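Local coordinates for protein aminotransferase (Paracoccus denitrificans, PDB 4GRX) that probably transfers amino groups from omega-amines and amino acids to keto acceptors, using pyridoxal phosphate held as a Schiff base, at residues K152-T157 with A226-G231; R215-T220 with L255-K260; L422-R427 with D447-K452. All blocks are in the same frame, centred on the assembly; numbering follows the deposited sequence.

Contact 1. Residues K152-T157 with A226-G231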
loop_
_atom_site.group_PDB
_atom_site.type_symbol
_atom_site.label_atom_id
_atom_site.label_comp_id
_atom_site.label_asym_id
_atom_site.label_seq_id
_atom_site.Cartn_x
_atom_site.Cartn_y
_atom_site.Cartn_z
ATOM N N LYS A 152 -17.717 -19.047 -0.648
ATOM C CA LYS A 152 -18.194 -17.816 -0.001
ATOM C C LYS A 152 -17.223 -16.668 -0.231
ATOM O O LYS A 152 -16.441 -16.313 0.667
ATOM C CB LYS A 152 -18.422 -18.036 1.491
ATOM C CG LYS A 152 -19.334 -17.007 2.138
ATOM C CD LYS A 152 -19.820 -17.513 3.495
ATOM C CE LYS A 152 -20.455 -16.407 4.328
ATOM N NZ LYS A 152 -21.880 -16.162 3.984
ATOM N N ARG A 153 -17.295 -16.080 -1.424
ATOM C CA ARG A 153 -16.274 -15.147 -1.877
ATOM C C ARG A 153 -16.777 -13.786 -2.342
ATOM O O ARG A 153 -16.007 -12.810 -2.330
ATOM C CB ARG A 153 -15.466 -15.788 -2.988
ATOM C CG ARG A 153 -14.668 -16.992 -2.535
ATOM C CD ARG A 153 -13.892 -17.574 -3.696
ATOM N NE ARG A 153 -12.855 -16.676 -4.168
ATOM C CZ ARG A 153 -11.679 -16.501 -3.568
ATOM N NH1 ARG A 153 -11.385 -17.162 -2.454
ATOM N NH2 ARG A 153 -10.789 -15.659 -4.076
ATOM N N LYS A 154 -18.045 -13.710 -2.753
ATOM C CA LYS A 154 -18.599 -12.454 -3.312
ATOM C C LYS A 154 -18.526 -11.299 -2.314
ATOM O O LYS A 154 -18.613 -11.514 -1.113
ATOM C CB LYS A 154 -20.030 -12.639 -3.834
ATOM C CG LYS A 154 -20.122 -13.552 -5.052
ATOM C CD LYS A 154 -21.521 -14.110 -5.263
ATOM C CE LYS A 154 -21.508 -15.208 -6.326
ATOM N NZ LYS A 154 -22.790 -15.966 -6.410
ATOM N N ILE A 155 -18.349 -10.079 -2.824
ATOM C CA ILE A 155 -18.207 -8.877 -1.996
ATOM C C ILE A 155 -19.272 -7.858 -2.388
ATOM O O ILE A 155 -19.342 -7.433 -3.555
ATOM C CB ILE A 155 -16.787 -8.251 -2.117
ATOM C CG1 ILE A 155 -15.696 -9.203 -1.607
ATOM C CG2 ILE A 155 -16.710 -6.914 -1.393
ATOM C CD1 ILE A 155 -15.784 -9.562 -0.136
ATOM N N LEU A 156 -20.087 -7.458 -1.407
ATOM C CA LEU A 156 -21.136 -6.450 -1.624
ATOM C C LEU A 156 -20.679 -5.062 -1.215
ATOM O O LEU A 156 -20.218 -4.866 -0.093
ATOM C CB LEU A 156 -22.403 -6.816 -0.850
ATOM C CG LEU A 156 -22.883 -8.271 -0.888
ATOM C CD1 LEU A 156 -24.106 -8.470 -0.006
ATOM C CD2 LEU A 156 -23.206 -8.706 -2.313
ATOM N N THR A 157 -20.797 -4.111 -2.146
ATOM C CA THR A 157 -20.581 -2.673 -1.870
ATOM C C THR A 157 -21.694 -1.845 -2.505
ATOM O O THR A 157 -22.666 -2.409 -3.012
ATOM C CB THR A 157 -19.187 -2.170 -2.308
ATOM O OG1 THR A 157 -18.930 -2.499 -3.676
ATOM C CG2 THR A 157 -18.089 -2.783 -1.440
ATOM N N ALA A 226 -26.484 -16.805 -0.049
ATOM C CA ALA A 226 -25.643 -16.427 1.086
ATOM C C ALA A 226 -24.314 -17.193 1.185
ATOM O O ALA A 226 -23.292 -16.615 1.574
ATOM C CB ALA A 226 -26.438 -16.556 2.375
ATOM N N ASP A 227 -24.326 -18.472 0.809
ATOM C CA ASP A 227 -23.118 -19.291 0.834
ATOM C C ASP A 227 -22.085 -18.863 -0.177
ATOM O O ASP A 227 -20.974 -19.407 -0.171
ATOM C CB ASP A 227 -23.434 -20.764 0.600
ATOM C CG ASP A 227 -24.146 -21.401 1.774
ATOM O OD1 ASP A 227 -24.303 -20.733 2.826
ATOM O OD2 ASP A 227 -24.556 -22.577 1.644
ATOM N N THR A 228 -22.428 -17.911 -1.047
ATOM C CA THR A 228 -21.449 -17.388 -2.006
ATOM C C THR A 228 -21.001 -15.953 -1.696
ATOM O O THR A 228 -20.142 -15.404 -2.403
ATOM C CB THR A 228 -21.940 -17.485 -3.470
ATOM O OG1 THR A 228 -23.003 -16.548 -3.695
ATOM C CG2 THR A 228 -22.402 -18.900 -3.808
ATOM N N ILE A 229 -21.557 -15.359 -0.628
ATOM C CA ILE A 229 -21.251 -13.963 -0.299
ATOM C C ILE A 229 -20.414 -13.845 0.958
ATOM O O ILE A 229 -20.837 -14.265 2.031
ATOM C CB ILE A 229 -22.521 -13.105 -0.171
ATOM C CG1 ILE A 229 -23.210 -12.997 -1.527
ATOM C CG2 ILE A 229 -22.173 -11.717 0.348
ATOM C CD1 ILE A 229 -24.716 -12.905 -1.419
ATOM N N ALA A 230 -19.240 -13.237 0.808
ATOM C CA ALA A 230 -18.204 -13.216 1.841
ATOM C C ALA A 230 -18.276 -12.007 2.759
ATOM O O ALA A 230 -17.831 -12.084 3.913
ATOM C CB ALA A 230 -16.827 -13.296 1.201
ATOM N N GLY A 231 -18.816 -10.898 2.253
ATOM C CA GLY A 231 -18.853 -9.663 3.020
ATOM C C GLY A 231 -19.644 -8.518 2.407
ATOM O O GLY A 231 -20.028 -8.559 1.233
#
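Lys152 NZ grips two carbonyls of residues 226-231: Ala226 O at 2.8 Å and Ile229 O at 2.9 Å. This clamp stands at the start of two adjacent parallel strands, 154-158 and 229-234, in the mixed seven-stranded sheet of the fold type I aminotransferase domain. Lys152 NZ lies above the plane of the Ala226 carbonyl, and Ile229 N reaches the same oxygen from the opposite face. Asp262 O is a third acceptor for the ammonium group, so this buried lysine is well satisfied. Lys152 reaches them with CG anti to the backbone N (chi1 -160°) and a bend at the last torsion.

Thr228 O takes two amides. Lys154 N comes in the carbonyl plane at 2.7 Å, and Arg153 N sits above that plane. The side chains of Lys154 and Thr228 run side by side, and Lys154 NZ bonds Thr228 OG1 at 2.8 Å. Glu224 forms a salt bridge with the same NZ. Lys154 O accepts Ala230 N and, weakly, Gly231 N. The register slips by one residue here, a beta bulge. Regular parallel pairing follows with Leu156 N to Gly231 O at 2.9 Å. Arg153 turns away, and its NH1 bonds Phe181 O of the second subunit. The packing is aliphatic: Leu156 crosses Ile229 at about a right angle, with Leu156 CG 3.7 Å from Ile229 CG2.

Contact 2. Residues R215-T220 with L255-K260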
loop_
_atom_site.group_PDB
_atom_site.type_symbol
_atom_site.label_atom_id
_atom_site.label_comp_id
_atom_site.label_asym_id
_atom_site.label_seq_id
_atom_site.Cartn_x
_atom_site.Cartn_y
_atom_site.Cartn_z
ATOM N N ARG A 215 -34.997 -4.344 0.809
ATOM C CA ARG A 215 -35.596 -5.317 -0.078
ATOM C C ARG A 215 -34.622 -5.694 -1.192
ATOM O O ARG A 215 -34.466 -6.875 -1.505
ATOM C CB ARG A 215 -36.883 -4.724 -0.643
ATOM C CG ARG A 215 -37.814 -5.687 -1.350
ATOM C CD ARG A 215 -39.229 -5.121 -1.411
ATOM N NE ARG A 215 -39.300 -3.812 -2.066
ATOM C CZ ARG A 215 -39.810 -2.706 -1.506
ATOM N NH1 ARG A 215 -40.314 -2.737 -0.269
ATOM N NH2 ARG A 215 -39.834 -1.564 -2.190
ATOM N N GLU A 216 -33.964 -4.698 -1.779
ATOM C CA GLU A 216 -33.002 -4.931 -2.866
ATOM C C GLU A 216 -31.852 -5.824 -2.397
ATOM O O GLU A 216 -31.371 -6.674 -3.159
ATOM C CB GLU A 216 -32.462 -3.609 -3.445
ATOM C CG GLU A 216 -31.285 -3.782 -4.408
ATOM C CD GLU A 216 -30.312 -2.594 -4.447
ATOM O OE1 GLU A 216 -29.600 -2.305 -3.453
ATOM O OE2 GLU A 216 -30.229 -1.942 -5.503
ATOM N N LEU A 217 -31.408 -5.636 -1.157
ATOM C CA LEU A 217 -30.327 -6.459 -0.631
ATOM C C LEU A 217 -30.782 -7.903 -0.527
ATOM O O LEU A 217 -30.086 -8.814 -0.986
ATOM C CB LEU A 217 -29.824 -5.953 0.732
ATOM C CG LEU A 217 -28.952 -6.876 1.596
ATOM C CD1 LEU A 217 -27.720 -7.379 0.857
ATOM C CD2 LEU A 217 -28.542 -6.182 2.886
ATOM N N GLU A 218 -31.955 -8.110 0.066
ATOM C CA GLU A 218 -32.471 -9.451 0.243
ATOM C C GLU A 218 -32.628 -10.187 -1.083
ATOM O O GLU A 218 -32.330 -11.387 -1.170
ATOM C CB GLU A 218 -33.786 -9.428 0.996
ATOM C CG GLU A 218 -34.170 -10.797 1.540
ATOM C CD GLU A 218 -34.690 -10.692 2.948
ATOM O OE1 GLU A 218 -34.698 -9.563 3.489
ATOM O OE2 GLU A 218 -35.086 -11.725 3.512
ATOM N N ASP A 219 -33.098 -9.470 -2.103
ATOM C CA ASP A 219 -33.208 -10.006 -3.449
ATOM C C ASP A 219 -31.839 -10.432 -3.979
ATOM O O ASP A 219 -31.698 -11.511 -4.572
ATOM C CB ASP A 219 -33.839 -8.974 -4.383
ATOM C CG ASP A 219 -35.348 -8.792 -4.154
ATOM O OD1 ASP A 219 -35.999 -9.537 -3.380
ATOM O OD2 ASP A 219 -35.903 -7.884 -4.788
ATOM N N THR A 220 -30.830 -9.603 -3.753
ATOM C CA THR A 220 -29.480 -9.941 -4.167
ATOM C C THR A 220 -29.009 -11.217 -3.462
ATOM O O THR A 220 -28.447 -12.119 -4.094
ATOM C CB THR A 220 -28.518 -8.786 -3.875
ATOM O OG1 THR A 220 -29.000 -7.626 -4.545
ATOM C CG2 THR A 220 -27.109 -9.095 -4.375
ATOM N N LEU A 255 -28.426 -3.901 8.536
ATOM C CA LEU A 255 -27.667 -4.851 9.354
ATOM C C LEU A 255 -28.329 -6.170 9.730
ATOM O O LEU A 255 -27.697 -7.227 9.596
ATOM C CB LEU A 255 -27.055 -4.187 10.581
ATOM C CG LEU A 255 -25.564 -3.957 10.387
ATOM C CD1 LEU A 255 -25.345 -2.731 9.522
ATOM C CD2 LEU A 255 -24.887 -3.786 11.724
ATOM N N PRO A 256 -29.599 -6.135 10.192
ATOM C CA PRO A 256 -30.270 -7.393 10.552
ATOM C C PRO A 256 -30.313 -8.419 9.411
ATOM O O PRO A 256 -30.144 -9.613 9.660
ATOM C CB PRO A 256 -31.679 -6.935 10.921
ATOM C CG PRO A 256 -31.456 -5.565 11.461
ATOM C CD PRO A 256 -30.462 -4.982 10.498
ATOM N N ILE A 257 -30.510 -7.948 8.175
ATOM C CA ILE A 257 -30.522 -8.828 7.003
ATOM C C ILE A 257 -29.154 -9.496 6.882
ATOM O O ILE A 257 -29.066 -10.703 6.637
ATOM C CB ILE A 257 -30.909 -8.059 5.715
ATOM C CG1 ILE A 257 -32.313 -7.448 5.852
ATOM C CG2 ILE A 257 -30.880 -8.964 4.493
ATOM C CD1 ILE A 257 -32.638 -6.381 4.827
ATOM N N LEU A 258 -28.090 -8.724 7.106
ATOM C CA LEU A 258 -26.743 -9.276 7.027
ATOM C C LEU A 258 -26.450 -10.262 8.157
ATOM O O LEU A 258 -25.768 -11.263 7.937
ATOM C CB LEU A 258 -25.685 -8.172 6.983
ATOM C CG LEU A 258 -25.706 -7.184 5.823
ATOM C CD1 LEU A 258 -24.663 -6.121 6.079
ATOM C CD2 LEU A 258 -25.439 -7.859 4.490
ATOM N N ARG A 259 -26.959 -9.984 9.359
ATOM C CA ARG A 259 -26.856 -10.948 10.472
ATOM C C ARG A 259 -27.612 -12.244 10.152
ATOM O O ARG A 259 -27.059 -13.335 10.279
ATOM C CB ARG A 259 -27.297 -10.332 11.817
ATOM C CG ARG A 259 -26.321 -9.274 12.335
ATOM C CD ARG A 259 -26.510 -8.911 13.809
ATOM N NE ARG A 259 -27.529 -7.865 14.039
ATOM C CZ ARG A 259 -27.287 -6.552 14.119
ATOM N NH1 ARG A 259 -26.048 -6.072 13.983
ATOM N NH2 ARG A 259 -28.299 -5.716 14.331
ATOM N N LYS A 260 -28.859 -12.113 9.705
ATOM C CA LYS A 260 -29.679 -13.256 9.283
ATOM C C LYS A 260 -28.965 -14.204 8.304
ATOM O O LYS A 260 -29.020 -15.407 8.483
ATOM C CB LYS A 260 -31.001 -12.771 8.686
ATOM C CG LYS A 260 -31.984 -13.869 8.322
ATOM C CD LYS A 260 -33.152 -13.293 7.537
ATOM C CE LYS A 260 -34.037 -14.377 6.944
ATOM N NZ LYS A 260 -35.306 -13.797 6.413
#
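Leu217 and Glu218 face Ile257, Leu258 and Lys260 across two helices that run nearly parallel. The axes of segments 215-220 and 255-260 come within 10.2 Å, and their N-to-C directions differ by 19°. The nearest alpha carbons are those of Glu218 and Ile257, 7.1 Å apart. Helices 206-224 and 250-260 pack side by side here, consistent with the layer of helices along the central sheet in this fold. No hydrogen bond joins the two segments, so side chains carry the contact.

The side chains of Leu217 and Ile257 point opposite ways and overlap alongside, with Leu217 CD2 4.0 Å from Ile257 CG2. The same methyl, Leu217 CD2, meets Leu258 CD2 at 3.9 Å, where the two leucines cross at about a right angle. Leu258 also rests on Met265 of strand 265-268. Ile257 lies between Leu217 and the carboxylate of Glu218, whose OE1 is 4.0 Å from Ile257 CG1. Ala214 and Ile221 extend its apolar neighbourhood along helix 206-224. Replacing Ile257 by an alanine would probably open a gap beside Leu217 CD2 and remove the aliphatic carbons that pack against Glu218 OE1.

A bend at chi2 (137°) turns the Glu218 carboxylate over to Ile257 and Lys260. Lys260 reaches out with CG anti to the backbone N (chi1 -175°), and its NZ meets Glu218 OE2 in a salt bridge at 3.6 Å. Tyr261 OH hydrogen-bonds the same oxygen. The chemistry thus divides into a leucine-isoleucine patch near the sheet and a long charge pair toward the exposed side, with tyrosine helping to hold the carboxylate.

Contact 3. Residues L422-R427 with D447-K452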
loop_
_atom_site.group_PDB
_atom_site.type_symbol
_atom_site.label_atom_id
_atom_site.label_comp_id
_atom_site.label_asym_id
_atom_site.label_seq_id
_atom_site.Cartn_x
_atom_site.Cartn_y
_atom_site.Cartn_z
ATOM N N LEU A 422 -8.462 32.074 -6.779
ATOM C CA LEU A 422 -8.881 32.974 -5.697
ATOM C C LEU A 422 -8.265 32.606 -4.344
ATOM O O LEU A 422 -8.643 33.161 -3.310
ATOM C CB LEU A 422 -10.401 32.946 -5.568
ATOM C CG LEU A 422 -11.172 33.436 -6.787
ATOM C CD1 LEU A 422 -12.553 32.795 -6.819
ATOM C CD2 LEU A 422 -11.244 34.959 -6.814
ATOM N N GLY A 423 -7.339 31.650 -4.354
ATOM C CA GLY A 423 -6.669 31.219 -3.139
ATOM C C GLY A 423 -7.435 30.231 -2.278
ATOM O O GLY A 423 -7.285 30.247 -1.053
ATOM N N LEU A 424 -8.239 29.361 -2.903
ATOM C CA LEU A 424 -9.007 28.349 -2.159
ATOM C C LEU A 424 -8.841 26.984 -2.789
ATOM O O LEU A 424 -9.296 26.766 -3.909
ATOM C CB LEU A 424 -10.511 28.722 -2.056
ATOM C CG LEU A 424 -11.551 27.678 -1.572
ATOM C CD1 LEU A 424 -11.362 27.341 -0.108
ATOM C CD2 LEU A 424 -12.998 28.102 -1.799
ATOM N N ILE A 425 -8.189 26.055 -2.097
ATOM C CA ILE A 425 -8.152 24.692 -2.621
ATOM C C ILE A 425 -9.504 24.050 -2.305
ATOM O O ILE A 425 -9.878 23.874 -1.140
ATOM C CB ILE A 425 -6.983 23.836 -2.078
ATOM C CG1 ILE A 425 -5.602 24.406 -2.481
ATOM C CG2 ILE A 425 -7.159 22.380 -2.483
ATOM C CD1 ILE A 425 -5.434 24.798 -3.930
ATOM N N CYS A 426 -10.245 23.746 -3.365
ATOM C CA CYS A 426 -11.544 23.115 -3.258
ATOM C C CYS A 426 -11.611 22.126 -4.385
ATOM O O CYS A 426 -11.486 22.524 -5.543
ATOM C CB CYS A 426 -12.648 24.151 -3.432
ATOM S SG CYS A 426 -14.318 23.469 -3.433
ATOM N N ARG A 427 -11.798 20.847 -4.068
ATOM C CA ARG A 427 -11.800 19.833 -5.112
ATOM C C ARG A 427 -13.153 19.148 -5.330
ATOM O O ARG A 427 -13.543 18.282 -4.540
ATOM C CB ARG A 427 -10.713 18.785 -4.861
ATOM C CG ARG A 427 -10.043 18.279 -6.141
ATOM C CD ARG A 427 -11.030 18.066 -7.277
ATOM N NE ARG A 427 -10.470 18.507 -8.544
ATOM C CZ ARG A 427 -11.169 18.844 -9.626
ATOM N NH1 ARG A 427 -12.501 18.823 -9.641
ATOM N NH2 ARG A 427 -10.509 19.227 -10.711
ATOM N N ASP A 447 -15.351 31.508 7.281
ATOM C CA ASP A 447 -15.859 32.639 6.505
ATOM C C ASP A 447 -15.032 32.883 5.254
ATOM O O ASP A 447 -15.585 33.194 4.200
ATOM C CB ASP A 447 -15.911 33.895 7.366
ATOM C CG ASP A 447 -17.001 33.838 8.394
ATOM O OD1 ASP A 447 -17.158 34.830 9.143
ATOM O OD2 ASP A 447 -17.700 32.800 8.455
ATOM N N GLU A 448 -13.714 32.742 5.371
ATOM C CA GLU A 448 -12.827 32.925 4.227
ATOM C C GLU A 448 -13.176 31.945 3.116
ATOM O O GLU A 448 -13.328 32.336 1.957
ATOM C CB GLU A 448 -11.356 32.758 4.617
ATOM C CG GLU A 448 -10.417 33.234 3.518
ATOM C CD GLU A 448 -8.979 32.869 3.763
ATOM O OE1 GLU A 448 -8.631 32.527 4.905
ATOM O OE2 GLU A 448 -8.196 32.927 2.796
ATOM N N MET A 449 -13.304 30.675 3.501
ATOM C CA MET A 449 -13.667 29.583 2.604
ATOM C C MET A 449 -14.995 29.813 1.885
ATOM O O MET A 449 -15.073 29.596 0.681
ATOM C CB MET A 449 -13.721 28.284 3.401
ATOM C CG MET A 449 -14.281 27.079 2.661
ATOM S SD MET A 449 -14.567 25.721 3.809
ATOM C CE MET A 449 -16.002 26.327 4.696
ATOM N N PHE A 450 -16.026 30.246 2.615
ATOM C CA PHE A 450 -17.329 30.516 2.016
ATOM C C PHE A 450 -17.282 31.653 1.015
ATOM O O PHE A 450 -17.658 31.479 -0.140
ATOM C CB PHE A 450 -18.374 30.839 3.080
ATOM C CG PHE A 450 -18.818 29.654 3.863
ATOM C CD1 PHE A 450 -18.986 28.421 3.245
ATOM C CD2 PHE A 450 -19.090 29.770 5.212
ATOM C CE1 PHE A 450 -19.403 27.322 3.966
ATOM C CE2 PHE A 450 -19.513 28.676 5.942
ATOM C CZ PHE A 450 -19.664 27.447 5.319
ATOM N N GLU A 451 -16.840 32.820 1.474
ATOM C CA GLU A 451 -16.663 33.988 0.610
ATOM C C GLU A 451 -15.909 33.630 -0.692
ATOM O O GLU A 451 -16.340 33.987 -1.788
ATOM C CB GLU A 451 -15.971 35.102 1.404
ATOM C CG GLU A 451 -15.414 36.264 0.598
ATOM C CD GLU A 451 -14.891 37.382 1.491
ATOM O OE1 GLU A 451 -14.474 37.098 2.641
ATOM O OE2 GLU A 451 -14.910 38.551 1.049
ATOM N N LYS A 452 -14.807 32.896 -0.573
ATOM C CA LYS A 452 -14.052 32.472 -1.761
ATOM C C LYS A 452 -14.855 31.526 -2.680
ATOM O O LYS A 452 -14.892 31.731 -3.908
ATOM C CB LYS A 452 -12.689 31.885 -1.370
ATOM C CG LYS A 452 -11.719 32.959 -0.907
ATOM C CD LYS A 452 -10.413 32.395 -0.387
ATOM C CE LYS A 452 -9.409 33.508 -0.170
ATOM N NZ LYS A 452 -8.063 32.940 0.081
#
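Lys452 NZ donates a hydrogen bond to Gly423 O at 3.0 Å. The ammonium group stands above the plane of that carbonyl. Within the helix, NZ also pairs with Glu448 OE2 at 2.7 Å, a salt bridge that uses the anti lone pair of the oxygen. With chi2 to chi4 all near 180°, the lysine stem lies straight and carries NZ to Gly423 O. It runs past Leu422 O, with Lys452 CE 3.3 Å from that oxygen.

Nearer the lysine's backbone, Leu424 packs on the helix. Leu424 CD2 touches Lys452 CB at 3.8 Å, while the other methyl, Leu424 CD1, meets Met449 CG at 4.0 Å. Leu422 CD1 adds a contact to Lys452 O.

Gly423 is placed by the Schellman motif that ends helix 411-421. It has positive phi, and its N bonds Thr420 O, while Leu424 N bonds Cys419 O. Strand 424-425 then joins strand 60-63 at the edge of a four-stranded sheet, and helix 443-463 lies against this turn. Tyr52 OH holds the other oxygen of Glu448. Glu448 and the Gly423 carbonyl together probably stabilise the positive charge of Lys452, tying the helix to the turn next to an apolar contact.

From the N terminus, contact 1 comes first. It closes a loop from strand 154-158, through strand 188-191 and helix 206-224, to strand 229-234. Contact 2 starts inside that loop, on helix 206-224, and ends beyond it on helix 250-260, so the two cross along the chain. Contact 1 pairs two strands of the seven-stranded sheet and contact 2 pairs two helices. The touch of Leu156 CD1 on Leu217 CD1, at 3.9 Å, joins the two layers. Contact 3 follows in series near the C terminus. It closes a short loop between strand 424-425 and helix 443-463, on the opposite side of the chain's centre. Its centre lies about 43 Å from that of contact 1.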